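Hypothetical protein PH0226 (Pyrococcus horikoshii, PDB 1VE3) binds S-adenosylmethionine and is probably a methyltransferase that transfers the methyl group of this cofactor to a substrate not yet identified. Local coordinates at residues 13-17 and 79-83; 73-77 and 88-92; 140-146 and 193-199; 93-97 and 124-130. All blocks are in the same frame, centred on the assembly; numbering follows the deposited sequence.

How the contacts relate
Contacts 1, 2 and 4 each contribute residues to the S-adenosylmethionine pocket of a Rossmann-like methyltransferase fold; contact 3 lies farther off, across the chain's centre from contacts 1 and 2. Contacts 1 and 2 share helix 70-82, their centres about 11 Å apart, and meet where Thr14 CB lies 3.8 Å from Lys75 NZ. Strand 88-91 of contact 2 runs directly into 93-97 of contact 4, which holds the adenine, whereas contact 1 reaches the methyl end through Tyr13; the centres of contacts 1 and 4 are about 26 Å apart. Contact 3 packs on contact 4 where Met140 SE lies 3.8 Å from Phe125 CZ, and its Met140 side chain stays about 10 Å from the cofactor.

Contact 1 of 4, residues 13-17 and 79-83; sequences YTDIN and YAKSR. With SAM (S-adenosylmethionine), chain C.
Ile16 lays its CD1 methyl over one face of the Tyr79 ring, joining the loop between helices 4-9 and 19-34, which contributes Tyr13 to the cofactor pocket, to the C-terminal end of helix 70-82 in a Rossmann-like methyltransferase fold. This CH-pi contact is 3.8 Å from Ile16 CD1 to the centroid of the Tyr79 ring, and the methyl is displaced toward the rim, closest to CG and CD2. Phe54 of helix 51-58 packs on both side chains. The other branch, Ile16 CG2, is anti to the backbone N and meets NH2 of Arg83 at 3.4 Å.

Polar links across the contact run through water. One water donates to Thr14 O and is weakly bonded to Tyr79 OH; another donates to Ile16 O and accepts from Arg83 NH2 at 3.1 Å. Asn17 OD1 lies in the guanidinium plane of Arg83, whose NE forms a salt bridge with Glu173 of the second subunit. Within the loop, Asp15 OD1 accepts from Asn17 N at 3.1 Å, an Asx turn that closes the bend at Ile16. With an alanine in place of Tyr79, Ile16 CD1 would probably lose the ring face it rests on and the weak water link to Thr14 O would go.

Packing against the cofactor falls to Tyr13: the methyl carbon CE of S-adenosylmethionine sits over one face of its ring, 3.3 Å from Tyr13 CD1.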
# COMPACT_ATOMS: atom_id res chain seq x y z
N TYR A 13 5.34 8.53 -0.69
CA TYR A 13 6.32 8.62 -1.76
C TYR A 13 7.75 8.33 -1.31
O TYR A 13 8.69 8.44 -2.10
CB TYR A 13 6.24 10.02 -2.38
CG TYR A 13 4.83 10.42 -2.77
CD1 TYR A 13 4.21 9.88 -3.90
CD2 TYR A 13 4.12 11.36 -2.02
CE1 TYR A 13 2.92 10.27 -4.28
CE2 TYR A 13 2.84 11.75 -2.38
CZ TYR A 13 2.24 11.21 -3.51
OH TYR A 13 0.98 11.60 -3.86
N THR A 14 7.91 7.95 -0.04
CA THR A 14 9.25 7.69 0.47
C THR A 14 9.48 6.33 1.12
O THR A 14 10.62 5.91 1.25
CB THR A 14 9.67 8.78 1.47
OG1 THR A 14 8.68 8.91 2.50
CG2 THR A 14 9.81 10.12 0.74
N ASP A 15 8.40 5.64 1.50
CA ASP A 15 8.53 4.33 2.14
C ASP A 15 7.93 3.24 1.26
O ASP A 15 6.76 2.89 1.38
CB ASP A 15 7.83 4.34 3.51
CG ASP A 15 8.02 3.04 4.26
OD1 ASP A 15 8.58 2.08 3.70
OD2 ASP A 15 7.59 2.98 5.43
N ILE A 16 8.77 2.68 0.39
CA ILE A 16 8.37 1.64 -0.55
C ILE A 16 7.64 0.46 0.07
O ILE A 16 6.89 -0.22 -0.62
CB ILE A 16 9.60 1.11 -1.35
CG1 ILE A 16 10.19 2.24 -2.20
CG2 ILE A 16 9.18 -0.03 -2.27
CD1 ILE A 16 11.43 1.84 -2.99
N ASN A 17 7.85 0.21 1.36
CA ASN A 17 7.16 -0.92 1.99
C ASN A 17 5.90 -0.53 2.77
O ASN A 17 5.23 -1.39 3.34
CB ASN A 17 8.12 -1.68 2.91
CG ASN A 17 9.18 -2.44 2.13
OD1 ASN A 17 8.86 -3.25 1.26
ND2 ASN A 17 10.44 -2.18 2.45
N TYR A 79 17.53 0.89 -1.14
CA TYR A 79 16.45 -0.04 -1.46
C TYR A 79 16.92 -1.01 -2.53
O TYR A 79 16.60 -2.19 -2.49
CB TYR A 79 15.20 0.71 -1.97
CG TYR A 79 14.33 1.26 -0.87
CD1 TYR A 79 13.81 0.42 0.13
CD2 TYR A 79 14.01 2.62 -0.81
CE1 TYR A 79 13.00 0.92 1.14
CE2 TYR A 79 13.20 3.13 0.20
CZ TYR A 79 12.70 2.27 1.18
OH TYR A 79 11.88 2.77 2.17
N ALA A 80 17.68 -0.49 -3.49
CA ALA A 80 18.20 -1.30 -4.58
C ALA A 80 19.20 -2.31 -4.01
O ALA A 80 19.27 -3.45 -4.47
CB ALA A 80 18.89 -0.42 -5.61
N LYS A 81 19.95 -1.88 -3.01
CA LYS A 81 20.94 -2.75 -2.37
C LYS A 81 20.22 -3.89 -1.66
O LYS A 81 20.50 -5.06 -1.91
CB LYS A 81 21.77 -1.95 -1.37
CG LYS A 81 23.07 -2.62 -0.95
CD LYS A 81 23.85 -1.72 0.00
CE LYS A 81 25.24 -2.28 0.30
NZ LYS A 81 25.21 -3.64 0.90
N SER A 82 19.28 -3.54 -0.79
CA SER A 82 18.53 -4.54 -0.04
C SER A 82 17.73 -5.48 -0.94
O SER A 82 17.52 -6.64 -0.60
CB SER A 82 17.58 -3.86 0.95
OG SER A 82 16.62 -3.06 0.28
N ARG A 83 17.29 -4.98 -2.09
CA ARG A 83 16.54 -5.81 -3.02
C ARG A 83 17.44 -6.41 -4.09
O ARG A 83 16.97 -7.13 -4.96
CB ARG A 83 15.42 -5.01 -3.69
CG ARG A 83 14.28 -4.63 -2.76
CD ARG A 83 13.05 -4.21 -3.54
NE ARG A 83 11.92 -3.95 -2.66
CZ ARG A 83 10.70 -3.63 -3.09
NH1 ARG A 83 10.46 -3.55 -4.39
NH2 ARG A 83 9.73 -3.39 -2.22
N SAM C . 7.68 9.07 -9.32
CA SAM C . 7.73 9.10 -7.83
C SAM C . 6.78 8.05 -7.27
O SAM C . 7.13 7.41 -6.27
OXT SAM C . 5.68 7.92 -7.89
CB SAM C . 7.29 10.46 -7.38
CG SAM C . 7.80 10.84 -6.08
SD SAM C . 7.26 12.50 -5.50
CE SAM C . 5.59 12.44 -5.39
C5' SAM C . 7.86 13.64 -6.76
C4' SAM C . 9.45 13.68 -7.03
O4' SAM C . 9.74 14.65 -8.09
C3' SAM C . 10.26 14.22 -5.85
O3' SAM C . 10.98 12.94 -5.49
C2' SAM C . 11.31 15.16 -6.33
O2' SAM C . 12.63 15.16 -5.86
C1' SAM C . 11.09 15.02 -7.88
N9 SAM C . 11.42 16.25 -8.61
C8 SAM C . 11.01 17.57 -8.45
N7 SAM C . 11.54 18.40 -9.33
C5 SAM C . 12.33 17.61 -10.10
C6 SAM C . 13.20 17.85 -11.25
N6 SAM C . 13.37 19.07 -11.78
N1 SAM C . 13.90 16.77 -11.83
C2 SAM C . 13.75 15.51 -11.32
N3 SAM C . 12.97 15.17 -10.26
C4 SAM C . 12.27 16.26 -9.68
O HOH W 1 12.38 5.71 3.72
O HOH W 2 7.06 -2.06 -2.94

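Contact 2 of 4, residues 73-77 and 88-92; sequences IRKAR and EFIVG
The Phe89 ring carries the methyl of Ala76 over the centre of one face, with Ala76 CB 3.6 Å from the ring centroid and only 6° off its normal, a CH-pi contact. Phe89 CE2 also comes to 3.6 Å from Ala76 O. The guanidinium of Arg77 has Ile73 CG2 over the centre of one face, and Phe89 O lies at its edge. There Arg77 NH2 gives its hydrogen bond to Phe89 O at 2.8 Å; the nitrogen stands above the carbonyl plane, and the N-H...O angle is 150°. The Arg77 chain, extended from CG to NE, spans the distance to the strand, and a water accepts from Arg77 NE at 2.7 Å and, weakly, from Phe89 N.

Helix 70-82 and strand 88-91 close a beta-alpha-beta unit begun by strand 62-67, with the right-handed crossover usual for such units. Over these segments helix and strand run nearly antiparallel, at 168°, with their axes 8.6 Å apart. A leucine in place of Phe89 would probably deprive Ala76 CB of the flat surface it rests on and open a gap between helix and strand.

Toward the cofactor end, Ile73 wedges against Val91: Ile73 CG1 approaches Val91 CG2 to 3.5 Å, a tight pair of carbons. The CD1 branch of Ile73 turns instead to the strand backbone, 3.6 Å from Ile90 O.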
# COMPACT_ATOMS: atom_id res chain seq x y z
N ILE A 73 17.41 9.93 -4.01
CA ILE A 73 18.36 9.05 -4.68
C ILE A 73 19.14 8.19 -3.68
O ILE A 73 19.37 7.01 -3.92
CB ILE A 73 19.34 9.88 -5.54
CG1 ILE A 73 18.57 10.59 -6.65
CG2 ILE A 73 20.41 8.97 -6.15
CD1 ILE A 73 17.82 9.65 -7.58
N ARG A 74 19.52 8.78 -2.55
CA ARG A 74 20.25 8.04 -1.53
C ARG A 74 19.41 6.86 -1.02
O ARG A 74 19.91 5.74 -0.93
CB ARG A 74 20.64 8.95 -0.36
CG ARG A 74 21.58 8.28 0.65
CD ARG A 74 22.02 9.24 1.75
NE ARG A 74 20.89 9.82 2.46
CZ ARG A 74 20.46 11.07 2.30
NH1 ARG A 74 21.07 11.89 1.44
NH2 ARG A 74 19.40 11.50 2.97
N LYS A 75 18.15 7.11 -0.70
CA LYS A 75 17.27 6.05 -0.22
C LYS A 75 17.05 5.01 -1.32
O LYS A 75 16.98 3.81 -1.05
CB LYS A 75 15.91 6.59 0.22
CG LYS A 75 15.82 7.10 1.64
CD LYS A 75 14.36 7.41 1.99
CE LYS A 75 14.22 8.13 3.33
NZ LYS A 75 12.81 8.49 3.63
N ALA A 76 16.93 5.48 -2.56
CA ALA A 76 16.69 4.60 -3.69
C ALA A 76 17.79 3.54 -3.75
O ALA A 76 17.50 2.35 -3.89
CB ALA A 76 16.66 5.40 -4.99
N ARG A 77 19.03 3.98 -3.65
CA ARG A 77 20.18 3.08 -3.70
C ARG A 77 20.15 2.03 -2.60
O ARG A 77 20.43 0.86 -2.85
CB ARG A 77 21.47 3.90 -3.66
CG ARG A 77 21.73 4.59 -4.99
CD ARG A 77 22.74 5.71 -4.92
NE ARG A 77 22.95 6.27 -6.25
CZ ARG A 77 23.52 7.45 -6.49
NH1 ARG A 77 23.95 8.20 -5.48
NH2 ARG A 77 23.65 7.87 -7.74
N GLU A 88 19.92 1.61 -12.11
CA GLU A 88 20.86 2.69 -11.86
C GLU A 88 20.14 4.00 -11.57
O GLU A 88 19.36 4.49 -12.39
CB GLU A 88 21.79 2.91 -13.06
CG GLU A 88 22.61 4.19 -12.92
CD GLU A 88 23.64 4.36 -14.02
OE1 GLU A 88 23.26 4.34 -15.21
OE2 GLU A 88 24.83 4.53 -13.68
N PHE A 89 20.42 4.57 -10.40
CA PHE A 89 19.82 5.82 -10.00
C PHE A 89 20.81 6.96 -10.18
O PHE A 89 21.97 6.86 -9.79
CB PHE A 89 19.37 5.74 -8.54
CG PHE A 89 18.25 4.77 -8.32
CD1 PHE A 89 16.98 5.04 -8.83
CD2 PHE A 89 18.47 3.58 -7.65
CE1 PHE A 89 15.94 4.13 -8.66
CE2 PHE A 89 17.44 2.66 -7.47
CZ PHE A 89 16.18 2.93 -7.98
N ILE A 90 20.33 8.04 -10.79
CA ILE A 90 21.17 9.20 -11.04
C ILE A 90 20.47 10.46 -10.57
O ILE A 90 19.27 10.62 -10.75
CB ILE A 90 21.46 9.36 -12.55
CG1 ILE A 90 22.08 8.07 -13.10
CG2 ILE A 90 22.41 10.52 -12.77
CD1 ILE A 90 22.31 8.10 -14.60
N VAL A 91 21.24 11.36 -9.96
CA VAL A 91 20.70 12.62 -9.48
C VAL A 91 20.71 13.59 -10.66
O VAL A 91 21.77 14.07 -11.07
CB VAL A 91 21.56 13.20 -8.35
CG1 VAL A 91 21.02 14.55 -7.92
CG2 VAL A 91 21.57 12.24 -7.16
N GLY A 92 19.53 13.86 -11.21
CA GLY A 92 19.44 14.76 -12.35
C GLY A 92 18.19 15.62 -12.37
O GLY A 92 17.28 15.45 -11.56
O HOH W 3 22.69 4.19 -7.90

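Contact 3 of 4, residues 140-146 and 193-199; sequences MYFTDLR and VWGKTGV
Asp144 reaches across to the start of helix 196-203, where its OD2 accepts from Lys196 N at 2.8 Å. The bond is almost straight, 176° at the hydrogen, yet the N-H comes from well above the carboxylate plane. Asp144 is itself the N-cap of helix 145-148, and its OD1 accepts from the backbone N of Glu147. One carboxylate therefore serves the first turns of two helices, its two oxygens taking one N-H each. With CG anti to the backbone N (chi1 -174°), the group lies against Gly195, whose CA is 3.4 Å from Asp144 OD1. Arg146 CB lies 3.9 Å from the same Gly195 CA.

Trp194 O is the acceptor on the other segment: Arg146 N donates to it at 3.2 Å from above the carbonyl plane, and Asp144 CA adds a C-H...O contact. The indole NE1 of Trp194 is satisfied by Phe116 O. Buried Arg146 NE, by contrast, has no partner in the model, while Arg146 NH2 stands 3.1 Å from Val193 O.

These bonds join the end of strand 136-143, in the seven-stranded main sheet, to the connection leaving the small antiparallel sheet 166-192. Lys196 NZ turns away to salt bridges with Glu200 and Glu212.

Farther back along strand 136-143, Phe142 offers one ring face to Val199 CG1 and its edge to Lys196 CA, 3.8 Å from Phe142 CE2. Selenomethionine Met140 extends the apolar patch, its CE 4.1 Å from Val199 CG1.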
# COMPACT_ATOMS: atom_id res chain seq x y z
N MSE A 140 2.52 9.00 -18.37
CA MSE A 140 2.44 9.75 -17.13
C MSE A 140 1.11 9.61 -16.39
O MSE A 140 0.06 9.36 -16.98
CB MSE A 140 2.79 11.24 -17.36
CG MSE A 140 1.68 12.19 -17.81
SE MSE A 140 2.22 14.11 -17.63
CE MSE A 140 1.42 14.47 -15.92
N TYR A 141 1.19 9.73 -15.07
CA TYR A 141 0.03 9.63 -14.22
C TYR A 141 0.01 10.90 -13.39
O TYR A 141 1.02 11.27 -12.79
CB TYR A 141 0.13 8.42 -13.29
CG TYR A 141 -0.94 8.39 -12.23
CD1 TYR A 141 -2.25 8.01 -12.52
CD2 TYR A 141 -0.65 8.78 -10.92
CE1 TYR A 141 -3.24 8.01 -11.54
CE2 TYR A 141 -1.63 8.79 -9.94
CZ TYR A 141 -2.91 8.40 -10.25
OH TYR A 141 -3.88 8.43 -9.26
N PHE A 142 -1.12 11.58 -13.39
CA PHE A 142 -1.23 12.82 -12.63
C PHE A 142 -2.63 12.99 -12.11
O PHE A 142 -3.57 12.32 -12.54
CB PHE A 142 -0.84 14.03 -13.49
CG PHE A 142 -1.80 14.31 -14.63
CD1 PHE A 142 -1.78 13.52 -15.79
CD2 PHE A 142 -2.74 15.33 -14.54
CE1 PHE A 142 -2.68 13.75 -16.83
CE2 PHE A 142 -3.64 15.56 -15.57
CZ PHE A 142 -3.61 14.77 -16.72
N THR A 143 -2.77 13.92 -11.18
CA THR A 143 -4.06 14.20 -10.58
C THR A 143 -4.50 15.60 -10.98
O THR A 143 -3.70 16.54 -10.93
CB THR A 143 -3.98 14.08 -9.05
OG1 THR A 143 -3.62 12.74 -8.71
CG2 THR A 143 -5.32 14.42 -8.40
N ASP A 144 -5.75 15.72 -11.41
CA ASP A 144 -6.28 17.02 -11.79
C ASP A 144 -6.54 17.73 -10.46
O ASP A 144 -7.64 17.68 -9.91
CB ASP A 144 -7.59 16.85 -12.57
CG ASP A 144 -8.12 18.17 -13.10
OD1 ASP A 144 -8.10 19.17 -12.35
OD2 ASP A 144 -8.58 18.21 -14.27
N LEU A 145 -5.50 18.38 -9.95
CA LEU A 145 -5.79 18.95 -8.64
C LEU A 145 -6.63 20.21 -8.77
O LEU A 145 -7.30 20.63 -7.84
CB LEU A 145 -4.46 19.28 -7.96
CG LEU A 145 -4.62 19.63 -6.48
CD1 LEU A 145 -6.08 19.50 -6.02
CD2 LEU A 145 -3.80 18.72 -5.57
N ARG A 146 -6.80 20.78 -9.96
CA ARG A 146 -7.76 21.86 -10.13
C ARG A 146 -9.19 21.42 -9.88
O ARG A 146 -9.97 22.15 -9.27
CB ARG A 146 -7.62 22.46 -11.54
CG ARG A 146 -8.46 23.70 -11.77
CD ARG A 146 -7.86 24.54 -12.87
NE ARG A 146 -6.49 24.92 -12.54
CZ ARG A 146 -5.65 25.52 -13.38
NH1 ARG A 146 -6.05 25.81 -14.62
NH2 ARG A 146 -4.42 25.82 -13.00
N VAL A 193 -0.77 23.92 -9.25
CA VAL A 193 -2.05 23.29 -9.54
C VAL A 193 -2.26 23.06 -11.03
O VAL A 193 -2.19 23.99 -11.84
CB VAL A 193 -3.23 24.15 -9.02
CG1 VAL A 193 -4.52 23.36 -9.11
CG2 VAL A 193 -2.96 24.61 -7.58
N TRP A 194 -2.52 21.81 -11.40
CA TRP A 194 -2.76 21.45 -12.80
C TRP A 194 -4.13 20.82 -13.03
O TRP A 194 -4.65 20.10 -12.18
CB TRP A 194 -1.69 20.47 -13.29
CG TRP A 194 -0.35 21.08 -13.48
CD1 TRP A 194 0.69 21.09 -12.59
CD2 TRP A 194 0.11 21.78 -14.64
NE1 TRP A 194 1.77 21.75 -13.13
CE2 TRP A 194 1.44 22.18 -14.39
CE3 TRP A 194 -0.48 22.11 -15.88
CZ2 TRP A 194 2.20 22.90 -15.33
CZ3 TRP A 194 0.27 22.82 -16.81
CH2 TRP A 194 1.60 23.21 -16.53
N GLY A 195 -4.70 21.12 -14.19
CA GLY A 195 -5.98 20.55 -14.56
C GLY A 195 -5.69 19.71 -15.80
O GLY A 195 -4.74 20.01 -16.53
N LYS A 196 -6.48 18.67 -16.03
CA LYS A 196 -6.27 17.81 -17.19
C LYS A 196 -6.14 18.62 -18.49
O LYS A 196 -5.34 18.27 -19.36
CB LYS A 196 -7.43 16.81 -17.31
CG LYS A 196 -7.22 15.74 -18.37
CD LYS A 196 -8.41 14.78 -18.41
CE LYS A 196 -8.20 13.65 -19.42
NZ LYS A 196 -8.10 14.15 -20.83
N THR A 197 -6.91 19.70 -18.62
CA THR A 197 -6.86 20.52 -19.83
C THR A 197 -5.54 21.27 -19.99
O THR A 197 -5.08 21.48 -21.12
CB THR A 197 -8.00 21.58 -19.86
OG1 THR A 197 -9.27 20.92 -19.91
CG2 THR A 197 -7.86 22.47 -21.09
N GLY A 198 -4.92 21.67 -18.88
CA GLY A 198 -3.66 22.38 -18.97
C GLY A 198 -2.51 21.44 -19.30
O GLY A 198 -1.63 21.77 -20.10
N VAL A 199 -2.52 20.27 -18.67
CA VAL A 199 -1.48 19.28 -18.90
C VAL A 199 -1.47 18.85 -20.36
O VAL A 199 -0.44 18.88 -21.03
CB VAL A 199 -1.68 18.03 -18.01
CG1 VAL A 199 -0.66 16.96 -18.36
CG2 VAL A 199 -1.57 18.43 -16.53

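Contact 4 of 4, residues 93-97 and 124-130; sequences DARKL and VFKEVRR. With SAM (S-adenosylmethionine), chain C.
Glu127 gives up the most surface here, pushing from helix 118-131 against the loop 93-97. Bent at chi2 (-64°), its chain brings CG to 3.4 Å from Arg95 O and sends the carboxylate on to the backbone of Leu97. Leu97 N donates to Glu127 OE1 at 2.8 Å, on the anti side of the carboxylate. Arg130, one helical turn on, grips the same carboxylate side-on, NH2 to OE1 and NE to OE2, each on a syn side. Leu97 N and Arg130 NH2 reach OE1 from opposite faces of its plane. Arg130 NH1 has a salt bridge of its own with Asp101.

Val124, next in buried surface, touches both Ala94 CB, at 4.0 Å, and Arg95 CG, at 3.8 Å, with CG2. Leu97 follows, its CB lying 3.6 Å from Glu127 OE1 while its side chain packs on Leu45 of the central sheet.

The loop, with a type I turn from Asp93 to Lys96, is the adenine-binding loop after strand 88-91. Ala94 N donates to N1 of S-adenosylmethionine at 2.8 Å, and its N6 donates to Asp93 OD1 at 2.8 Å, a nearly straight pair that reads the adenine edge. Asp93 OD1 also takes Arg95 N in an Asx turn, and Arg95 clasps the carboxylate through NE and NH2. The carboxylate that accepts from N6 is thus held by Arg95, which itself lines the pocket, while Glu127, its charge probably stabilised by Arg130, fastens the chain just after the turn to the helix.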
# COMPACT_ATOMS: atom_id res chain seq x y z
N ASP A 93 18.15 16.55 -13.32
CA ASP A 93 17.03 17.48 -13.46
C ASP A 93 16.18 17.10 -14.67
O ASP A 93 16.66 17.10 -15.80
CB ASP A 93 17.55 18.90 -13.63
CG ASP A 93 16.45 19.95 -13.54
OD1 ASP A 93 15.27 19.62 -13.77
OD2 ASP A 93 16.78 21.11 -13.25
N ALA A 94 14.90 16.80 -14.42
CA ALA A 94 13.98 16.41 -15.48
C ALA A 94 13.84 17.49 -16.54
O ALA A 94 13.49 17.19 -17.68
CB ALA A 94 12.60 16.09 -14.88
N ARG A 95 14.10 18.74 -16.15
CA ARG A 95 14.00 19.87 -17.06
C ARG A 95 15.16 19.92 -18.06
O ARG A 95 15.06 20.55 -19.10
CB ARG A 95 13.94 21.18 -16.27
CG ARG A 95 12.70 21.31 -15.38
CD ARG A 95 12.82 22.49 -14.43
NE ARG A 95 14.04 22.43 -13.64
CZ ARG A 95 14.47 23.38 -12.82
NH1 ARG A 95 13.77 24.50 -12.65
NH2 ARG A 95 15.61 23.21 -12.16
N LYS A 96 16.25 19.23 -17.73
CA LYS A 96 17.42 19.19 -18.61
C LYS A 96 18.27 17.95 -18.37
O LYS A 96 19.22 17.97 -17.58
CB LYS A 96 18.28 20.44 -18.43
CG LYS A 96 19.45 20.51 -19.41
CD LYS A 96 18.94 20.39 -20.85
CE LYS A 96 20.08 20.21 -21.85
NZ LYS A 96 20.83 18.93 -21.64
N LEU A 97 17.92 16.86 -19.06
CA LEU A 97 18.62 15.59 -18.93
C LEU A 97 19.87 15.55 -19.79
O LEU A 97 19.92 16.18 -20.85
CB LEU A 97 17.69 14.45 -19.34
CG LEU A 97 16.34 14.41 -18.60
CD1 LEU A 97 15.40 13.47 -19.35
CD2 LEU A 97 16.55 13.96 -17.16
N VAL A 124 10.29 19.94 -19.39
CA VAL A 124 10.33 18.50 -19.16
C VAL A 124 9.77 17.73 -20.35
O VAL A 124 10.39 16.79 -20.84
CB VAL A 124 9.52 18.12 -17.90
CG1 VAL A 124 9.43 16.60 -17.78
CG2 VAL A 124 10.18 18.71 -16.66
N PHE A 125 8.59 18.14 -20.83
CA PHE A 125 7.98 17.48 -21.98
C PHE A 125 8.91 17.53 -23.19
O PHE A 125 9.03 16.55 -23.92
CB PHE A 125 6.64 18.11 -22.35
CG PHE A 125 5.50 17.74 -21.43
CD1 PHE A 125 5.66 16.79 -20.43
CD2 PHE A 125 4.26 18.35 -21.59
CE1 PHE A 125 4.60 16.45 -19.59
CE2 PHE A 125 3.19 18.02 -20.75
CZ PHE A 125 3.36 17.07 -19.75
N LYS A 126 9.56 18.67 -23.39
CA LYS A 126 10.48 18.83 -24.51
C LYS A 126 11.62 17.84 -24.37
O LYS A 126 11.98 17.15 -25.33
CB LYS A 126 11.01 20.27 -24.56
CG LYS A 126 11.66 20.64 -25.88
CD LYS A 126 12.02 22.11 -25.93
CE LYS A 126 10.80 22.99 -25.74
NZ LYS A 126 11.14 24.43 -25.75
N GLU A 127 12.19 17.76 -23.17
CA GLU A 127 13.29 16.83 -22.90
C GLU A 127 12.87 15.37 -23.05
O GLU A 127 13.63 14.55 -23.55
CB GLU A 127 13.86 17.06 -21.50
CG GLU A 127 14.90 18.15 -21.44
CD GLU A 127 16.12 17.79 -22.25
OE1 GLU A 127 16.98 17.05 -21.74
OE2 GLU A 127 16.22 18.24 -23.41
N VAL A 128 11.65 15.06 -22.61
CA VAL A 128 11.14 13.70 -22.70
C VAL A 128 11.05 13.27 -24.16
O VAL A 128 11.48 12.18 -24.54
CB VAL A 128 9.73 13.57 -22.07
CG1 VAL A 128 9.16 12.19 -22.35
CG2 VAL A 128 9.81 13.83 -20.56
N ARG A 129 10.47 14.14 -24.99
CA ARG A 129 10.34 13.82 -26.40
C ARG A 129 11.71 13.56 -27.01
O ARG A 129 11.88 12.63 -27.79
CB ARG A 129 9.65 14.96 -27.15
CG ARG A 129 9.68 14.76 -28.66
CD ARG A 129 9.04 15.92 -29.39
NE ARG A 129 9.33 15.86 -30.82
CZ ARG A 129 10.55 15.97 -31.33
NH1 ARG A 129 11.60 16.16 -30.53
NH2 ARG A 129 10.73 15.91 -32.64
N ARG A 130 12.69 14.38 -26.64
CA ARG A 130 14.04 14.27 -27.17
C ARG A 130 14.77 12.97 -26.86
O ARG A 130 15.37 12.36 -27.75
CB ARG A 130 14.90 15.45 -26.68
CG ARG A 130 16.34 15.40 -27.18
CD ARG A 130 17.14 16.60 -26.71
NE ARG A 130 17.55 16.50 -25.30
CZ ARG A 130 18.32 15.53 -24.82
NH1 ARG A 130 18.78 14.58 -25.61
NH2 ARG A 130 18.64 15.52 -23.53
N SAM C . 7.68 9.07 -9.32
CA SAM C . 7.73 9.10 -7.83
C SAM C . 6.78 8.05 -7.27
O SAM C . 7.13 7.41 -6.27
OXT SAM C . 5.68 7.92 -7.89
CB SAM C . 7.29 10.46 -7.38
CG SAM C . 7.80 10.84 -6.08
SD SAM C . 7.26 12.50 -5.50
CE SAM C . 5.59 12.44 -5.39
C5' SAM C . 7.86 13.64 -6.76
C4' SAM C . 9.45 13.68 -7.03
O4' SAM C . 9.74 14.65 -8.09
C3' SAM C . 10.26 14.22 -5.85
O3' SAM C . 10.98 12.94 -5.49
C2' SAM C . 11.31 15.16 -6.33
O2' SAM C . 12.63 15.16 -5.86
C1' SAM C . 11.09 15.02 -7.88
N9 SAM C . 11.42 16.25 -8.61
C8 SAM C . 11.01 17.57 -8.45
N7 SAM C . 11.54 18.40 -9.33
C5 SAM C . 12.33 17.61 -10.10
C6 SAM C . 13.20 17.85 -11.25
N6 SAM C . 13.37 19.07 -11.78
N1 SAM C . 13.90 16.77 -11.83
C2 SAM C . 13.75 15.51 -11.32
N3 SAM C . 12.97 15.17 -10.26
C4 SAM C . 12.27 16.26 -9.68